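Local atomic coordinates of aminopeptidase-like protein (Chaetomium thermophilum, PDB entry 5JM6), a protein that probably works as a zinc-dependent aminopeptidase of the M18 family, assembled as a dodecamer and linked to the Cvt pathway of selective autophagy. Residues V416-D421 with V431-L436. Sequence-based numbering, arbitrary orientation.
Sequences VALCVD and VSMAIL
Leu418, on the short strand 417-419, faces Met433 in the helix 430-443, and their CA atoms, 7.5 Å apart, are the closest pair of CA atoms across the two segments. The main chains therefore stand a side chain's length from each other, and only apolar side-chain contacts join the two segments. The strand's own backbone bonds go to strands 448-450 and 473-481, between which it lies in the large mixed sheet, while the helix packs across a face of that sheet.

From the strand, the CB of Leu418 is directed toward the helix. Its branched end suits this place because it can meet two helix residues one turn apart: CD2 lies 3.6 Å from CG of Met433, and CG lies 4.2 Å from CD1 of Leu436. The side chains of Leu418 and Met433 run slantwise past each other. Met433 suits its neighbour position because its unbranched, flexible chain can reach across the gap as far as Val420. Extended at chi2 (-177°), it carries SD to 3.9 Å from CG2 of Val420, whose side chain it crosses roughly at a right angle, and the bend at chi3 (-67°) then turns the terminal CE. The compact, beta-branched Val420 offers this methyl close to the backbone.

Arg449 of strand 448-450 touches both Leu418 and Met433, and Leu436 reaches on to Ala475 and Phe386. Towards the assembly, Val420 packs on Pro143 and Met433 on Asn279 of a second subunit.

With nothing but dispersion and the hydrophobic effect at work, the contact sets no strict direction; a few apolar contacts, burying a modest 187 Å² in all, pack the helix against the sheet near a subunit interface, away from the zinc sites.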
loop_
_atom_site.group_PDB
_atom_site.type_symbol
_atom_site.label_atom_id
_atom_site.label_comp_id
_atom_site.label_asym_id
_atom_site.label_seq_id
_atom_site.Cartn_x
_atom_site.Cartn_y
_atom_site.Cartn_z
ATOM N N VAL A 416 -21.035 -8.855 44.014
ATOM C CA VAL A 416 -20.443 -7.643 43.494
ATOM C C VAL A 416 -18.940 -7.803 43.260
ATOM O O VAL A 416 -18.259 -8.532 43.982
ATOM C CB VAL A 416 -20.716 -6.480 44.445
ATOM C CG1 VAL A 416 -20.400 -5.207 43.772
ATOM C CG2 VAL A 416 -22.180 -6.476 44.839
ATOM N N ALA A 417 -18.435 -7.127 42.232
ATOM C CA ALA A 417 -17.019 -7.168 41.904
ATOM C C ALA A 417 -16.302 -5.929 42.418
ATOM O O ALA A 417 -16.778 -4.807 42.241
ATOM C CB ALA A 417 -16.826 -7.300 40.400
ATOM N N LEU A 418 -15.159 -6.135 43.062
ATOM C CA LEU A 418 -14.290 -5.023 43.414
ATOM C C LEU A 418 -13.388 -4.753 42.219
ATOM O O LEU A 418 -12.597 -5.607 41.816
ATOM C CB LEU A 418 -13.468 -5.324 44.671
ATOM C CG LEU A 418 -14.124 -5.152 46.048
ATOM C CD1 LEU A 418 -15.468 -5.855 46.149
ATOM C CD2 LEU A 418 -13.195 -5.652 47.139
ATOM N N CYS A 419 -13.525 -3.561 41.651
ATOM C CA CYS A 419 -12.809 -3.196 40.440
ATOM C C CYS A 419 -11.452 -2.601 40.797
ATOM O O CYS A 419 -11.370 -1.648 41.570
ATOM C CB CYS A 419 -13.638 -2.207 39.616
ATOM S SG CYS A 419 -13.336 -2.238 37.838
ATOM N N VAL A 420 -10.390 -3.181 40.243
ATOM C CA VAL A 420 -9.025 -2.744 40.524
ATOM C C VAL A 420 -8.305 -2.392 39.226
ATOM O O VAL A 420 -8.543 -3.013 38.191
ATOM C CB VAL A 420 -8.224 -3.837 41.276
ATOM C CG1 VAL A 420 -6.860 -3.313 41.708
ATOM C CG2 VAL A 420 -9.005 -4.342 42.478
ATOM N N ASP A 421 -7.430 -1.390 39.277
ATOM C CA ASP A 421 -6.614 -1.044 38.120
ATOM C C ASP A 421 -5.136 -0.951 38.498
ATOM O O ASP A 421 -4.583 0.141 38.637
ATOM C CB ASP A 421 -7.088 0.271 37.500
ATOM C CG ASP A 421 -6.928 0.289 35.993
ATOM O OD1 ASP A 421 -6.096 -0.485 35.476
ATOM O OD2 ASP A 421 -7.636 1.073 35.327
ATOM N N VAL A 431 -6.149 -1.547 51.316
ATOM C CA VAL A 431 -6.933 -1.146 52.478
ATOM C C VAL A 431 -8.429 -1.162 52.158
ATOM O O VAL A 431 -9.219 -1.721 52.918
ATOM C CB VAL A 431 -6.521 0.244 52.987
ATOM C CG1 VAL A 431 -7.416 0.665 54.142
ATOM C CG2 VAL A 431 -5.057 0.235 53.413
ATOM N N SER A 432 -8.813 -0.564 51.033
ATOM C CA SER A 432 -10.213 -0.566 50.615
ATOM C C SER A 432 -10.750 -1.988 50.488
ATOM O O SER A 432 -11.866 -2.278 50.920
ATOM C CB SER A 432 -10.393 0.175 49.287
ATOM O OG SER A 432 -9.915 1.506 49.373
ATOM N N MET A 433 -9.951 -2.877 49.907
ATOM C CA MET A 433 -10.376 -4.260 49.728
ATOM C C MET A 433 -10.490 -4.988 51.067
ATOM O O MET A 433 -11.397 -5.795 51.257
ATOM C CB MET A 433 -9.422 -5.006 48.788
ATOM C CG MET A 433 -9.741 -4.785 47.313
ATOM S SD MET A 433 -8.725 -5.691 46.126
ATOM C CE MET A 433 -7.131 -4.913 46.364
ATOM N N ALA A 434 -9.582 -4.694 51.994
ATOM C CA ALA A 434 -9.628 -5.312 53.315
ATOM C C ALA A 434 -10.937 -4.975 54.025
ATOM O O ALA A 434 -11.558 -5.838 54.645
ATOM C CB ALA A 434 -8.438 -4.872 54.155
ATOM N N ILE A 435 -11.355 -3.719 53.913
ATOM C CA ILE A 435 -12.591 -3.257 54.536
ATOM C C ILE A 435 -13.823 -3.913 53.917
ATOM O O ILE A 435 -14.678 -4.438 54.631
ATOM C CB ILE A 435 -12.726 -1.723 54.430
ATOM C CG1 ILE A 435 -11.594 -1.038 55.196
ATOM C CG2 ILE A 435 -14.080 -1.263 54.953
ATOM C CD1 ILE A 435 -11.382 0.403 54.803
ATOM N N LEU A 436 -13.913 -3.894 52.591
ATOM C CA LEU A 436 -15.107 -4.400 51.919
ATOM C C LEU A 436 -15.168 -5.926 51.905
ATOM O O LEU A 436 -16.255 -6.500 51.871
ATOM C CB LEU A 436 -15.194 -3.865 50.491
ATOM C CG LEU A 436 -15.262 -2.353 50.272
ATOM C CD1 LEU A 436 -15.152 -2.074 48.792
ATOM C CD2 LEU A 436 -16.544 -1.755 50.829
#